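Local coordinates for arginine kinase (Anthopleura japonica, PDB 4RF6), which transfers phosphate between ATP and L-arginine, yielding N(omega)-phospho-L-arginine and ADP, with two phosphagen-kinase repeats joined in a single chain, at residues 525-530 / 569-574. Numbering follows the deposited sequence.
Sequences QYYPLT and IFHNND
Strands 524-528 and 568-572 pair antiparallel at one margin of the large sheet of the second phosphagen kinase repeat, where Tyr527 meets Ile569 and His571. The Tyr527–Ile569 hydrogen-bonded pair is the tight one: Tyr527 N reaches Ile569 O at 2.6 Å in the carbonyl plane, and Ile569 N returns to Tyr527 O at 2.8 Å. Toward Gln525 and His571 the ladder loosens, and both backbone bonds are weak, Gln525 N to His571 O and His571 N to Gln525 O each 3.4 Å long. On the face carrying Gln525, Tyr527, Ile569 and His571, the Tyr527 and His571 rings lie 27° from parallel but barely overlap; His571 NE2 comes to the Tyr527 ring edge, 3.6 Å from CE2. With CG wedged between backbone N and carbonyl carbon (chi1 74°), the imidazole turns ND1 to Asn572 O, 2.8 Å away, which fixes its rotation. Past strand 524-528, Leu529 reaches back to Ile569, CD1 to CD1 at 3.9 Å. On the other face, flat apolar rings let Tyr526 and Phe570 pack against Val512 and Leu515 of helix 501-516; Tyr526 CD1, at the ring edge, lies 4.3 Å from Phe570 CB, and Tyr526 OH hydrogen-bonds Glu508. Helix 534-542 packs on Tyr527, and its Lys539 bonds His571 NE2 weakly. Aromatic side chains thus meet a helix on each face, while Leu529 and Ile569 pack against loops.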
ATOM      1  N   GLN A 525       1.537 -22.629  -6.453  1.00 37.86           N
ATOM      2  CA  GLN A 525       1.011 -21.351  -6.907  1.00 40.17           C
ATOM      3  C   GLN A 525       1.188 -20.242  -5.873  1.00 31.79           C
ATOM      4  O   GLN A 525       1.247 -20.493  -4.662  1.00 25.84           O
ATOM      5  CB  GLN A 525      -0.463 -21.495  -7.273  1.00 48.57           C
ATOM      6  CG  GLN A 525      -1.299 -22.028  -6.140  1.00 55.89           C
ATOM      7  CD  GLN A 525      -1.707 -23.470  -6.341  1.00 63.97           C
ATOM      8  OE1 GLN A 525      -1.191 -24.162  -7.224  1.00 67.09           O
ATOM      9  NE2 GLN A 525      -2.648 -23.935  -5.524  1.00 65.54           N
ATOM     10  N   TYR A 526       1.268 -19.013  -6.370  1.00 28.86           N
ATOM     11  CA  TYR A 526       1.479 -17.852  -5.530  1.00 26.93           C
ATOM     12  C   TYR A 526       0.170 -17.093  -5.312  1.00 26.02           C
ATOM     13  O   TYR A 526      -0.689 -17.057  -6.192  1.00 27.43           O
ATOM     14  CB  TYR A 526       2.524 -16.945  -6.178  1.00 26.61           C
ATOM     15  CG  TYR A 526       2.782 -15.682  -5.408  1.00 25.63           C
ATOM     16  CD1 TYR A 526       3.399 -15.722  -4.169  1.00 23.87           C
ATOM     17  CD2 TYR A 526       2.412 -14.450  -5.923  1.00 23.52           C
ATOM     18  CE1 TYR A 526       3.634 -14.566  -3.458  1.00 24.50           C
ATOM     19  CE2 TYR A 526       2.642 -13.289  -5.227  1.00 19.76           C
ATOM     20  CZ  TYR A 526       3.254 -13.354  -3.995  1.00 22.22           C
ATOM     21  OH  TYR A 526       3.490 -12.200  -3.295  1.00 22.82           O
ATOM     22  N   TYR A 527       0.020 -16.502  -4.132  1.00 22.73           N
ATOM     23  CA  TYR A 527      -1.155 -15.710  -3.816  1.00 26.88           C
ATOM     24  C   TYR A 527      -0.738 -14.405  -3.159  1.00 27.35           C
ATOM     25  O   TYR A 527      -0.490 -14.365  -1.950  1.00 26.34           O
ATOM     26  CB  TYR A 527      -2.078 -16.468  -2.866  1.00 27.58           C
ATOM     27  CG  TYR A 527      -2.560 -17.803  -3.379  1.00 30.04           C
ATOM     28  CD1 TYR A 527      -3.559 -17.876  -4.337  1.00 32.96           C
ATOM     29  CD2 TYR A 527      -2.033 -18.989  -2.883  1.00 33.25           C
ATOM     30  CE1 TYR A 527      -4.014 -19.092  -4.802  1.00 36.51           C
ATOM     31  CE2 TYR A 527      -2.480 -20.215  -3.342  1.00 36.95           C
ATOM     32  CZ  TYR A 527      -3.474 -20.256  -4.301  1.00 38.91           C
ATOM     33  OH  TYR A 527      -3.930 -21.469  -4.766  1.00 43.34           O
ATOM     34  N   PRO A 528      -0.657 -13.327  -3.952  1.00 27.34           N
ATOM     35  CA  PRO A 528      -0.336 -12.026  -3.359  1.00 26.27           C
ATOM     36  C   PRO A 528      -1.467 -11.598  -2.439  1.00 27.30           C
ATOM     37  O   PRO A 528      -2.627 -11.918  -2.712  1.00 28.43           O
ATOM     38  CB  PRO A 528      -0.271 -11.096  -4.572  1.00 26.49           C
ATOM     39  CG  PRO A 528      -1.125 -11.765  -5.617  1.00 28.13           C
ATOM     40  CD  PRO A 528      -0.920 -13.237  -5.401  1.00 26.90           C
ATOM     41  N   LEU A 529      -1.138 -10.903  -1.356  1.00 24.42           N
ATOM     42  CA  LEU A 529      -2.160 -10.354  -0.468  1.00 22.01           C
ATOM     43  C   LEU A 529      -2.888  -9.197  -1.129  1.00 21.98           C
ATOM     44  O   LEU A 529      -4.099  -9.031  -0.952  1.00 22.77           O
ATOM     45  CB  LEU A 529      -1.545  -9.894   0.859  1.00 22.57           C
ATOM     46  CG  LEU A 529      -1.721 -10.836   2.046  1.00 27.18           C
ATOM     47  CD1 LEU A 529      -1.337 -12.246   1.657  1.00 26.55           C
ATOM     48  CD2 LEU A 529      -0.901 -10.372   3.236  1.00 28.70           C
ATOM     49  N   THR A 530      -2.141  -8.401  -1.888  1.00 19.85           N
ATOM     50  CA  THR A 530      -2.700  -7.250  -2.587  1.00 22.02           C
ATOM     51  C   THR A 530      -3.732  -7.721  -3.587  1.00 27.41           C
ATOM     52  O   THR A 530      -3.418  -8.477  -4.508  1.00 26.94           O
ATOM     53  CB  THR A 530      -1.621  -6.452  -3.337  1.00 23.92           C
ATOM     54  OG1 THR A 530      -0.661  -5.945  -2.398  1.00 20.33           O
ATOM     55  CG2 THR A 530      -2.243  -5.286  -4.089  1.00 24.74           C
ATOM     56  N   ILE A 569       1.771 -15.255  -0.485  1.00 20.06           N
ATOM     57  CA  ILE A 569       1.815 -16.622   0.022  1.00 20.67           C
ATOM     58  C   ILE A 569       1.958 -17.625  -1.120  1.00 25.28           C
ATOM     59  O   ILE A 569       1.248 -17.546  -2.125  1.00 27.27           O
ATOM     60  CB  ILE A 569       0.533 -16.956   0.813  1.00 23.66           C
ATOM     61  CG1 ILE A 569       0.382 -16.007   2.003  1.00 25.36           C
ATOM     62  CG2 ILE A 569       0.544 -18.410   1.268  1.00 25.91           C
ATOM     63  CD1 ILE A 569      -1.005 -15.967   2.608  1.00 30.32           C
ATOM     64  N   PHE A 570       2.883 -18.565  -0.961  1.00 26.38           N
ATOM     65  CA  PHE A 570       3.063 -19.646  -1.914  1.00 25.26           C
ATOM     66  C   PHE A 570       2.941 -20.969  -1.169  1.00 24.82           C
ATOM     67  O   PHE A 570       3.435 -21.102  -0.044  1.00 21.04           O
ATOM     68  CB  PHE A 570       4.442 -19.533  -2.565  1.00 26.73           C
ATOM     69  CG  PHE A 570       4.799 -20.693  -3.462  1.00 30.10           C
ATOM     70  CD1 PHE A 570       5.405 -21.837  -2.945  1.00 28.57           C
ATOM     71  CD2 PHE A 570       4.559 -20.626  -4.828  1.00 31.43           C
ATOM     72  CE1 PHE A 570       5.738 -22.899  -3.769  1.00 29.79           C
ATOM     73  CE2 PHE A 570       4.893 -21.684  -5.661  1.00 33.00           C
ATOM     74  CZ  PHE A 570       5.487 -22.820  -5.129  1.00 32.32           C
ATOM     75  N   HIS A 571       2.294 -21.953  -1.787  1.00 23.58           N
ATOM     76  CA  HIS A 571       2.298 -23.300  -1.226  1.00 26.50           C
ATOM     77  C   HIS A 571       2.246 -24.344  -2.332  1.00 28.63           C
ATOM     78  O   HIS A 571       1.676 -24.095  -3.396  1.00 27.32           O
ATOM     79  CB  HIS A 571       1.143 -23.487  -0.234  1.00 26.42           C
ATOM     80  CG  HIS A 571      -0.201 -23.610  -0.881  1.00 30.05           C
ATOM     81  ND1 HIS A 571      -0.623 -24.768  -1.501  1.00 32.23           N
ATOM     82  CD2 HIS A 571      -1.222 -22.727  -0.995  1.00 29.46           C
ATOM     83  CE1 HIS A 571      -1.844 -24.590  -1.975  1.00 32.88           C
ATOM     84  NE2 HIS A 571      -2.230 -23.361  -1.682  1.00 33.25           N
ATOM     85  N   ASN A 572       2.839 -25.509  -2.092  1.00 29.28           N
ATOM     86  CA  ASN A 572       2.828 -26.559  -3.108  1.00 30.57           C
ATOM     87  C   ASN A 572       1.484 -27.293  -3.181  1.00 30.87           C
ATOM     88  O   ASN A 572       0.603 -27.097  -2.339  1.00 26.04           O
ATOM     89  CB  ASN A 572       3.993 -27.540  -2.907  1.00 29.32           C
ATOM     90  CG  ASN A 572       3.834 -28.400  -1.666  1.00 29.99           C
ATOM     91  OD1 ASN A 572       3.036 -28.097  -0.780  1.00 32.30           O
ATOM     92  ND2 ASN A 572       4.614 -29.475  -1.592  1.00 25.72           N
ATOM     93  N   ASN A 573       1.330 -28.138  -4.190  1.00 37.58           N
ATOM     94  CA  ASN A 573       0.073 -28.844  -4.386  1.00 39.27           C
ATOM     95  C   ASN A 573      -0.201 -29.881  -3.297  1.00 38.55           C
ATOM     96  O   ASN A 573      -1.353 -30.125  -2.941  1.00 40.30           O
ATOM     97  CB  ASN A 573       0.043 -29.493  -5.771  1.00 43.46           C
ATOM     98  CG  ASN A 573       0.148 -28.476  -6.894  1.00 46.27           C
ATOM     99  OD1 ASN A 573      -0.490 -27.425  -6.855  1.00 46.63           O
ATOM    100  ND2 ASN A 573       0.967 -28.781  -7.898  1.00 48.11           N
ATOM    101  N   ASP A 574       0.863 -30.482  -2.771  1.00 35.77           N
ATOM    102  CA  ASP A 574       0.738 -31.481  -1.712  1.00 37.05           C
ATOM    103  C   ASP A 574       0.470 -30.841  -0.344  1.00 33.77           C
ATOM    104  O   ASP A 574       0.149 -31.539   0.624  1.00 32.39           O
ATOM    105  CB  ASP A 574       1.997 -32.359  -1.652  1.00 40.45           C
ATOM    106  CG  ASP A 574       2.180 -33.214  -2.900  1.00 43.01           C
ATOM    107  OD1 ASP A 574       1.176 -33.457  -3.604  1.00 45.41           O
ATOM    108  OD2 ASP A 574       3.325 -33.642  -3.170  1.00 42.04           O
TER